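PDB 5CPC: secreted effector protein SopD from Salmonella typhimurium, which acts in the host cell as a virulence effector, working with SopB in membrane fission and macropinosome formation during invasion and contributing to replication in macrophages. Local coordinates for residues E72-D77 with I127-D132; S156-H161 with Y257-E262; D205-D210 with E293-T298. One frame throughout, in Å; residues are numbered along the deposited sequence.

Contact 1 (E72-D77 with I127-D132); sequences EVNVED and ILNISD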
loop_
_atom_site.group_PDB
_atom_site.type_symbol
_atom_site.label_atom_id
_atom_site.label_comp_id
_atom_site.label_asym_id
_atom_site.label_seq_id
_atom_site.Cartn_x
_atom_site.Cartn_y
_atom_site.Cartn_z
ATOM N N GLU A 72 -21.388 7.844 0.142
ATOM C CA GLU A 72 -20.550 8.917 -0.401
ATOM C C GLU A 72 -19.086 8.512 -0.227
ATOM O O GLU A 72 -18.723 7.846 0.737
ATOM C CB GLU A 72 -20.831 10.287 0.247
ATOM C CG GLU A 72 -20.782 10.314 1.807
ATOM C CD GLU A 72 -21.243 11.650 2.432
ATOM O OE1 GLU A 72 -21.912 11.612 3.511
ATOM O OE2 GLU A 72 -20.949 12.726 1.837
ATOM N N VAL A 73 -18.271 8.908 -1.178
ATOM C CA VAL A 73 -16.900 8.460 -1.271
ATOM C C VAL A 73 -16.011 9.701 -1.373
ATOM O O VAL A 73 -16.432 10.740 -1.934
ATOM C CB VAL A 73 -16.789 7.536 -2.499
ATOM C CG1 VAL A 73 -16.089 8.168 -3.634
ATOM C CG2 VAL A 73 -16.156 6.232 -2.119
ATOM N N ASN A 74 -14.786 9.597 -0.845
ATOM C CA ASN A 74 -13.843 10.728 -0.779
ATOM C C ASN A 74 -12.541 10.386 -1.540
ATOM O O ASN A 74 -11.553 9.953 -0.937
ATOM C CB ASN A 74 -13.598 11.077 0.704
ATOM C CG ASN A 74 -12.526 12.183 0.904
ATOM O OD1 ASN A 74 -12.289 13.006 0.014
ATOM N ND2 ASN A 74 -11.892 12.205 2.091
ATOM N N VAL A 75 -12.550 10.506 -2.862
ATOM C CA VAL A 75 -11.429 9.955 -3.647
ATOM C C VAL A 75 -10.791 10.915 -4.624
ATOM O O VAL A 75 -10.008 10.503 -5.501
ATOM C CB VAL A 75 -11.793 8.626 -4.366
ATOM C CG1 VAL A 75 -12.205 7.567 -3.321
ATOM C CG2 VAL A 75 -12.918 8.834 -5.444
ATOM N N GLU A 76 -11.097 12.201 -4.474
ATOM C CA GLU A 76 -10.653 13.152 -5.460
ATOM C C GLU A 76 -9.111 13.248 -5.344
ATOM O O GLU A 76 -8.401 13.081 -6.312
ATOM C CB GLU A 76 -11.398 14.594 -5.287
ATOM N N ASP A 77 -8.611 13.481 -4.152
ATOM C CA ASP A 77 -7.150 13.498 -3.893
ATOM C C ASP A 77 -6.414 12.237 -4.281
ATOM O O ASP A 77 -5.445 12.326 -5.060
ATOM C CB ASP A 77 -6.857 13.946 -2.478
ATOM C CG ASP A 77 -7.539 15.270 -2.171
ATOM O OD1 ASP A 77 -6.953 16.350 -2.401
ATOM O OD2 ASP A 77 -8.703 15.230 -1.745
ATOM N N ILE A 127 -5.912 12.197 0.871
ATOM C CA ILE A 127 -5.628 10.965 0.116
ATOM C C ILE A 127 -5.944 9.726 0.936
ATOM O O ILE A 127 -6.488 8.769 0.417
ATOM C CB ILE A 127 -4.140 10.841 -0.291
ATOM C CG1 ILE A 127 -3.870 11.538 -1.595
ATOM C CG2 ILE A 127 -3.742 9.345 -0.476
ATOM C CD1 ILE A 127 -2.426 11.880 -1.819
ATOM N N LEU A 128 -5.568 9.741 2.215
ATOM C CA LEU A 128 -5.803 8.603 3.092
ATOM C C LEU A 128 -7.236 8.502 3.638
ATOM O O LEU A 128 -7.579 7.512 4.299
ATOM C CB LEU A 128 -4.800 8.582 4.283
ATOM C CG LEU A 128 -3.318 8.333 3.930
ATOM C CD1 LEU A 128 -2.480 8.289 5.184
ATOM C CD2 LEU A 128 -3.157 7.055 3.084
ATOM N N ASN A 129 -8.042 9.544 3.426
ATOM C CA ASN A 129 -9.388 9.626 4.020
ATOM C C ASN A 129 -9.291 9.514 5.508
ATOM O O ASN A 129 -10.050 8.779 6.150
ATOM C CB ASN A 129 -10.350 8.556 3.472
ATOM C CG ASN A 129 -11.823 8.881 3.769
ATOM O OD1 ASN A 129 -12.249 10.036 3.704
ATOM N ND2 ASN A 129 -12.590 7.866 4.120
ATOM N N ILE A 130 -8.355 10.254 6.076
ATOM C CA ILE A 130 -8.222 10.250 7.520
ATOM C C ILE A 130 -8.634 11.545 8.224
ATOM O O ILE A 130 -8.550 12.649 7.689
ATOM C CB ILE A 130 -6.838 9.717 7.987
ATOM C CG1 ILE A 130 -5.670 10.585 7.471
ATOM C CG2 ILE A 130 -6.674 8.250 7.535
ATOM C CD1 ILE A 130 -4.382 10.585 8.421
ATOM N N SER A 131 -9.090 11.375 9.446
ATOM C CA SER A 131 -9.628 12.459 10.210
ATOM C C SER A 131 -8.500 13.371 10.723
ATOM O O SER A 131 -8.125 13.320 11.891
ATOM C CB SER A 131 -10.589 11.889 11.289
ATOM O OG SER A 131 -10.497 12.527 12.536
ATOM N N ASP A 132 -7.919 14.128 9.787
ATOM C CA ASP A 132 -7.341 15.492 10.006
ATOM C C ASP A 132 -6.418 15.793 11.225
ATOM O O ASP A 132 -5.234 16.079 11.018
ATOM C CB ASP A 132 -8.428 16.573 9.834
ATOM C CG ASP A 132 -9.654 16.324 10.726
ATOM O OD1 ASP A 132 -10.817 16.459 10.217
ATOM O OD2 ASP A 132 -9.431 15.990 11.933
#
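Asn-74 and Asn-129 meet amide to amide and form the polar part of this contact. Asn-74 ND2 donates to Asn-129 OD1 over 2.7 Å, with a nearly straight N-H...O angle of 164°. The acceptor lies close to the plane of the Asn-74 amide, but the donor is tilted 26° from the carbonyl plane of Asn-129, and the two amide planes are 74° apart. Asn-74 reaches across because its CG is anti to the backbone N. The Asn-129 amide is held at its other end too: ND2 bonds to Ser-258 O and weakly to Phe-260 O, which is consistent with OD1 being the end presented to Asn-74.

The apolar part buries about as much surface and lies where the chains come nearest, CA of Asp-77 to CA of Ile-127 being 5.0 Å. Ile-127 CG1 rests alongside Asp-77, 3.9 Å from its CB and 3.8 Å from its backbone C. The Asp-77 carboxylate leads away, with OD1 bonded to Ser-122 OG.

Together these contacts join two helix ends: Val-75 is the N-cap of helix 76-90, and Asn-129, with positive phi, closes helix 124-127 in a Schellman motif.

Contact 2 (S156-H161 with Y257-E262); sequences SKMTWH and YSPFSE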
loop_
_atom_site.group_PDB
_atom_site.type_symbol
_atom_site.label_atom_id
_atom_site.label_comp_id
_atom_site.label_asym_id
_atom_site.label_seq_id
_atom_site.Cartn_x
_atom_site.Cartn_y
_atom_site.Cartn_z
ATOM N N SER A 156 -6.390 3.738 -10.209
ATOM C CA SER A 156 -6.755 3.113 -11.447
ATOM C C SER A 156 -7.867 2.043 -11.357
ATOM O O SER A 156 -8.617 1.871 -12.325
ATOM C CB SER A 156 -5.534 2.548 -12.080
ATOM O OG SER A 156 -5.852 1.656 -13.123
ATOM N N LYS A 157 -8.011 1.353 -10.211
ATOM C CA LYS A 157 -9.066 0.343 -10.094
ATOM C C LYS A 157 -10.366 1.036 -9.867
ATOM O O LYS A 157 -11.390 0.613 -10.409
ATOM C CB LYS A 157 -8.806 -0.660 -8.972
ATOM C CG LYS A 157 -7.536 -1.455 -9.174
ATOM C CD LYS A 157 -7.617 -2.363 -10.377
ATOM C CE LYS A 157 -6.362 -3.196 -10.411
ATOM N NZ LYS A 157 -6.433 -4.285 -11.399
ATOM N N MET A 158 -10.327 2.129 -9.108
ATOM C CA MET A 158 -11.517 2.805 -8.762
ATOM C C MET A 158 -12.058 3.625 -9.956
ATOM O O MET A 158 -13.238 3.963 -9.951
ATOM C CB MET A 158 -11.277 3.714 -7.589
ATOM C CG MET A 158 -11.230 3.030 -6.217
ATOM S SD MET A 158 -11.010 4.367 -5.012
ATOM C CE MET A 158 -11.963 3.729 -3.699
ATOM N N THR A 159 -11.204 3.888 -10.955
ATOM C CA THR A 159 -11.495 4.767 -12.087
ATOM C C THR A 159 -12.043 3.938 -13.244
ATOM O O THR A 159 -13.074 4.263 -13.838
ATOM C CB THR A 159 -10.203 5.529 -12.512
ATOM O OG1 THR A 159 -9.889 6.498 -11.503
ATOM C CG2 THR A 159 -10.342 6.238 -13.865
ATOM N N TRP A 160 -11.329 2.886 -13.598
ATOM C CA TRP A 160 -11.746 2.061 -14.693
ATOM C C TRP A 160 -12.593 0.856 -14.261
ATOM O O TRP A 160 -13.195 0.211 -15.145
ATOM C CB TRP A 160 -10.551 1.610 -15.552
ATOM C CG TRP A 160 -9.764 2.753 -16.093
ATOM C CD1 TRP A 160 -8.393 2.895 -16.074
ATOM C CD2 TRP A 160 -10.286 3.947 -16.715
ATOM N NE1 TRP A 160 -8.036 4.094 -16.653
ATOM C CE2 TRP A 160 -9.161 4.769 -17.047
ATOM C CE3 TRP A 160 -11.585 4.403 -17.032
ATOM C CZ2 TRP A 160 -9.299 6.011 -17.700
ATOM C CZ3 TRP A 160 -11.736 5.651 -17.673
ATOM C CH2 TRP A 160 -10.590 6.448 -17.992
ATOM N N HIS A 161 -12.659 0.545 -12.952
ATOM C CA HIS A 161 -13.426 -0.645 -12.511
ATOM C C HIS A 161 -14.215 -0.407 -11.280
ATOM O O HIS A 161 -13.967 -1.086 -10.278
ATOM C CB HIS A 161 -12.515 -1.840 -12.250
ATOM C CG HIS A 161 -11.755 -2.227 -13.453
ATOM N ND1 HIS A 161 -12.345 -2.899 -14.501
ATOM C CD2 HIS A 161 -10.490 -1.938 -13.840
ATOM C CE1 HIS A 161 -11.454 -3.050 -15.470
ATOM N NE2 HIS A 161 -10.316 -2.491 -15.086
ATOM N N TYR A 257 -7.549 0.702 4.418
ATOM C CA TYR A 257 -8.125 1.886 3.782
ATOM C C TYR A 257 -9.576 1.664 3.376
ATOM O O TYR A 257 -9.850 0.704 2.686
ATOM C CB TYR A 257 -7.287 2.206 2.534
ATOM C CG TYR A 257 -7.895 3.183 1.552
ATOM C CD1 TYR A 257 -7.915 4.569 1.820
ATOM C CD2 TYR A 257 -8.410 2.737 0.336
ATOM C CE1 TYR A 257 -8.455 5.465 0.914
ATOM C CE2 TYR A 257 -8.990 3.626 -0.570
ATOM C CZ TYR A 257 -8.993 4.986 -0.272
ATOM O OH TYR A 257 -9.499 5.850 -1.183
ATOM N N SER A 258 -10.481 2.546 3.804
ATOM C CA SER A 258 -11.816 2.665 3.176
ATOM C C SER A 258 -12.005 4.039 2.511
ATOM O O SER A 258 -11.820 5.082 3.174
ATOM C CB SER A 258 -12.927 2.468 4.197
ATOM O OG SER A 258 -14.045 3.299 3.886
ATOM N N PRO A 259 -12.403 4.040 1.220
ATOM C CA PRO A 259 -12.619 5.262 0.462
ATOM C C PRO A 259 -13.890 5.975 0.859
ATOM O O PRO A 259 -14.068 7.161 0.506
ATOM C CB PRO A 259 -12.753 4.753 -0.974
ATOM C CG PRO A 259 -13.399 3.416 -0.811
ATOM C CD PRO A 259 -12.648 2.851 0.385
ATOM N N PHE A 260 -14.773 5.260 1.562
ATOM C CA PHE A 260 -16.080 5.786 1.967
ATOM C C PHE A 260 -15.921 6.925 2.929
ATOM O O PHE A 260 -15.261 6.800 3.958
ATOM C CB PHE A 260 -16.983 4.693 2.595
ATOM C CG PHE A 260 -17.347 3.619 1.638
ATOM C CD1 PHE A 260 -16.997 2.313 1.881
ATOM C CD2 PHE A 260 -17.993 3.931 0.452
ATOM C CE1 PHE A 260 -17.307 1.325 0.978
ATOM C CE2 PHE A 260 -18.296 2.960 -0.458
ATOM C CZ PHE A 260 -17.958 1.647 -0.194
ATOM N N SER A 261 -16.580 8.021 2.610
ATOM C CA SER A 261 -16.358 9.251 3.305
ATOM C C SER A 261 -16.785 9.249 4.761
ATOM O O SER A 261 -16.256 10.020 5.574
ATOM C CB SER A 261 -17.115 10.342 2.589
ATOM O OG SER A 261 -17.560 11.263 3.554
ATOM N N GLU A 262 -17.775 8.414 5.063
ATOM C CA GLU A 262 -18.540 8.501 6.313
ATOM C C GLU A 262 -17.823 7.893 7.524
ATOM O O GLU A 262 -18.041 8.319 8.672
ATOM C CB GLU A 262 -19.942 7.890 6.124
ATOM C CG GLU A 262 -21.110 8.617 6.865
ATOM C CD GLU A 262 -21.001 10.157 6.896
ATOM O OE1 GLU A 262 -21.841 10.850 6.254
ATOM O OE2 GLU A 262 -20.082 10.675 7.578
#
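Met-158 extends from the last turn of helix 141-160 to Pro-259 and Tyr-257, which belong to the connection between helices 248-256 and 264-283. This is helix-end-to-loop packing, carried by one long side chain. The CA atoms of Met-158 and Pro-259 are 9.6 Å apart, the nearest approach of the two backbones, so the thioether must bridge the gap.

The tight side is at Pro-259, a buried residue whose ring faces the end of Met-158. With chi2 at -177° the methionine chain is extended as far as its sulfur, and Met-158 SD comes to 4.4 Å from Pro-259 CB. The modelled CE sits closer to the proline ring than carbons can, so the position of this methyl is doubtful. Leu-172 also touches Met-158, while Leu-165 and Val-75 pack on Pro-259, making this an apolar cluster between several parts of the fold.

The looser side is at Tyr-257, where Met-158 SD lies 4.4 Å from Tyr-257 OH and the methyl, with the same doubt, is modelled near the ring edge. That hydroxyl is buried and has no polar partner in the model. Further along, the loop leaves the helix behind: Phe-260 directs its CB away, and its ring packs on Leu-165 and Ile-169.

Within the loop, Pro-259 N packs over one face of the Tyr-257 ring, 3.8 Å above its plane and toward the rim. Separately, Phe-260 N makes a weak bond to Ser-258 OG at 3.1 Å, bent to 133°.

Contact 3 (D205-D210 with E293-T298); sequences DSLTAD and EKLYLT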
loop_
_atom_site.group_PDB
_atom_site.type_symbol
_atom_site.label_atom_id
_atom_site.label_comp_id
_atom_site.label_asym_id
_atom_site.label_seq_id
_atom_site.Cartn_x
_atom_site.Cartn_y
_atom_site.Cartn_z
ATOM N N ASP A 205 8.950 -23.555 17.560
ATOM C CA ASP A 205 8.958 -22.571 18.596
ATOM C C ASP A 205 10.179 -22.694 19.518
ATOM O O ASP A 205 10.195 -23.507 20.375
ATOM C CB ASP A 205 7.643 -22.677 19.364
ATOM C CG ASP A 205 7.524 -21.623 20.483
ATOM O OD1 ASP A 205 8.438 -20.746 20.704
ATOM O OD2 ASP A 205 6.472 -21.710 21.132
ATOM N N SER A 206 11.169 -21.822 19.366
ATOM C CA SER A 206 12.260 -21.780 20.268
ATOM C C SER A 206 12.216 -20.542 21.202
ATOM O O SER A 206 13.251 -20.170 21.710
ATOM C CB SER A 206 13.547 -21.700 19.445
ATOM O OG SER A 206 13.563 -20.464 18.785
ATOM N N LEU A 207 11.052 -19.885 21.361
ATOM C CA LEU A 207 10.980 -18.587 22.054
ATOM C C LEU A 207 10.599 -18.851 23.505
ATOM O O LEU A 207 9.793 -19.714 23.777
ATOM C CB LEU A 207 9.882 -17.693 21.457
ATOM C CG LEU A 207 10.112 -17.276 19.986
ATOM C CD1 LEU A 207 9.077 -16.232 19.556
ATOM C CD2 LEU A 207 11.619 -16.676 19.863
ATOM N N THR A 208 11.196 -18.110 24.408
ATOM C CA THR A 208 10.872 -18.234 25.816
ATOM C C THR A 208 9.619 -17.378 26.033
ATOM O O THR A 208 9.258 -16.581 25.158
ATOM C CB THR A 208 11.987 -17.672 26.671
ATOM O OG1 THR A 208 12.028 -16.287 26.411
ATOM C CG2 THR A 208 13.421 -18.306 26.364
ATOM N N ALA A 209 8.979 -17.528 27.189
ATOM C CA ALA A 209 7.779 -16.740 27.473
ATOM C C ALA A 209 8.137 -15.212 27.435
ATOM O O ALA A 209 7.343 -14.430 26.903
ATOM C CB ALA A 209 7.167 -17.134 28.855
ATOM N N ASP A 210 9.319 -14.817 27.957
ATOM C CA ASP A 210 9.767 -13.375 27.891
ATOM C C ASP A 210 9.855 -12.830 26.422
ATOM O O ASP A 210 9.396 -11.716 26.119
ATOM C CB ASP A 210 11.108 -13.152 28.663
ATOM C CG ASP A 210 10.926 -13.316 30.219
ATOM O OD1 ASP A 210 9.795 -13.157 30.742
ATOM O OD2 ASP A 210 11.891 -13.649 30.917
ATOM N N GLU A 293 16.068 -11.988 14.687
ATOM C CA GLU A 293 17.240 -12.633 14.043
ATOM C C GLU A 293 17.247 -14.112 14.344
ATOM O O GLU A 293 17.555 -14.943 13.445
ATOM C CB GLU A 293 18.580 -12.023 14.500
ATOM C CG GLU A 293 19.764 -12.703 13.797
ATOM C CD GLU A 293 21.088 -12.434 14.448
ATOM O OE1 GLU A 293 22.058 -12.287 13.703
ATOM O OE2 GLU A 293 21.206 -12.398 15.696
ATOM N N LYS A 294 16.860 -14.455 15.594
ATOM C CA LYS A 294 16.855 -15.859 16.034
ATOM C C LYS A 294 15.816 -16.596 15.233
ATOM O O LYS A 294 16.083 -17.675 14.733
ATOM C CB LYS A 294 16.586 -15.960 17.553
ATOM C CG LYS A 294 16.153 -17.363 18.123
ATOM C CD LYS A 294 15.810 -17.340 19.735
ATOM C CE LYS A 294 16.964 -16.852 20.634
ATOM N NZ LYS A 294 16.915 -15.357 21.069
ATOM N N LEU A 295 14.628 -16.025 15.105
ATOM C CA LEU A 295 13.549 -16.636 14.331
ATOM C C LEU A 295 13.922 -16.777 12.830
ATOM O O LEU A 295 13.688 -17.814 12.180
ATOM C CB LEU A 295 12.303 -15.779 14.485
ATOM C CG LEU A 295 11.668 -15.744 15.880
ATOM C CD1 LEU A 295 10.490 -14.750 15.937
ATOM C CD2 LEU A 295 11.201 -17.169 16.148
ATOM N N TYR A 296 14.557 -15.743 12.284
ATOM C CA TYR A 296 14.870 -15.724 10.842
ATOM C C TYR A 296 15.871 -16.824 10.569
ATOM O O TYR A 296 15.686 -17.591 9.631
ATOM C CB TYR A 296 15.430 -14.360 10.519
ATOM C CG TYR A 296 16.075 -14.125 9.152
ATOM C CD1 TYR A 296 15.312 -13.694 8.096
ATOM C CD2 TYR A 296 17.464 -14.189 8.988
ATOM C CE1 TYR A 296 15.892 -13.398 6.839
ATOM C CE2 TYR A 296 18.066 -13.876 7.722
ATOM C CZ TYR A 296 17.251 -13.502 6.663
ATOM O OH TYR A 296 17.777 -13.204 5.442
ATOM N N LEU A 297 16.890 -16.965 11.455
ATOM C CA LEU A 297 17.970 -17.945 11.279
ATOM C C LEU A 297 17.459 -19.366 11.448
ATOM O O LEU A 297 18.049 -20.301 10.900
ATOM C CB LEU A 297 19.118 -17.702 12.270
ATOM C CG LEU A 297 20.009 -16.500 11.910
ATOM C CD1 LEU A 297 21.209 -16.410 12.858
ATOM C CD2 LEU A 297 20.484 -16.492 10.431
ATOM N N THR A 298 16.348 -19.517 12.167
ATOM C CA THR A 298 15.759 -20.832 12.431
ATOM C C THR A 298 14.530 -21.146 11.615
ATOM O O THR A 298 13.888 -22.207 11.804
ATOM C CB THR A 298 15.412 -21.005 13.962
ATOM O OG1 THR A 298 14.679 -19.852 14.462
ATOM C CG2 THR A 298 16.732 -21.118 14.740
HETATM O O HOH W 1 13.076 -21.360 16.278
#
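Lys-294 and Leu-295 of helix 285-298 pack against Ser-206 and Leu-207, which lie in the turn leading into helix 209-215. The motif is an Asx turn followed by a helix N-cap: Asp-205 OD1 accepts from Leu-207 N at 2.8 Å (164°), and the Thr-208 side chain caps Glu-211 N.

Along the helix, Lys-294 comes first. Its aliphatic chain lies beside the turn, with CD 4.0 Å from Ser-206 OG and 4.2 Å from Leu-207 CD2. Bends at chi3 and chi4 carry NZ onward to a salt bridge with Glu-211, in the first turn of the capped helix, so one side chain packs its methylenes on the turn and carries its charge to the capped helix.

Leu-295 follows and forms the buried part. It crosses Leu-207 at about a right angle, branch against branch, with CD2 of Leu-295 3.8 Å from CD2 of Leu-207. Leu-215 touches both leucines, while Phe-223 lies on Leu-207 and Phe-229 on Leu-295.

Thr-298, a turn further on, works through its hydroxyl on the exposed side. OG1 donates to Lys-294 O at 2.6 Å, with a C=O...donor angle of 132°. The same Thr-298 OG1 accepts from a water at 2.9 Å, and that water lies 2.7 Å from Ser-206 OG, completing a single-water bridge between the segments.

In the fold
Contacts 1 and 2 are neighbours, their centres 9 Å apart, and the 257-262 loop runs directly against 72-77. Glu-72 O and Ser-261 N, at 2.9 Å, probably form a hydrogen bond, and Val-73 CG2 packs 3.5 Å from Pro-259 O. Glu-72 OE1 and Glu-262 OE1 approach to 2.8 Å, a close approach of like charges that would be eased if one carboxylate were protonated. Contact 3 lies across the chain's centre, about 41 Å from contact 1 and 40 Å from contact 2 between centres, with nearest atoms about 28 and 26 Å away. Its segments nevertheless alternate in sequence with those of contact 2, so the chain visits both regions in turn.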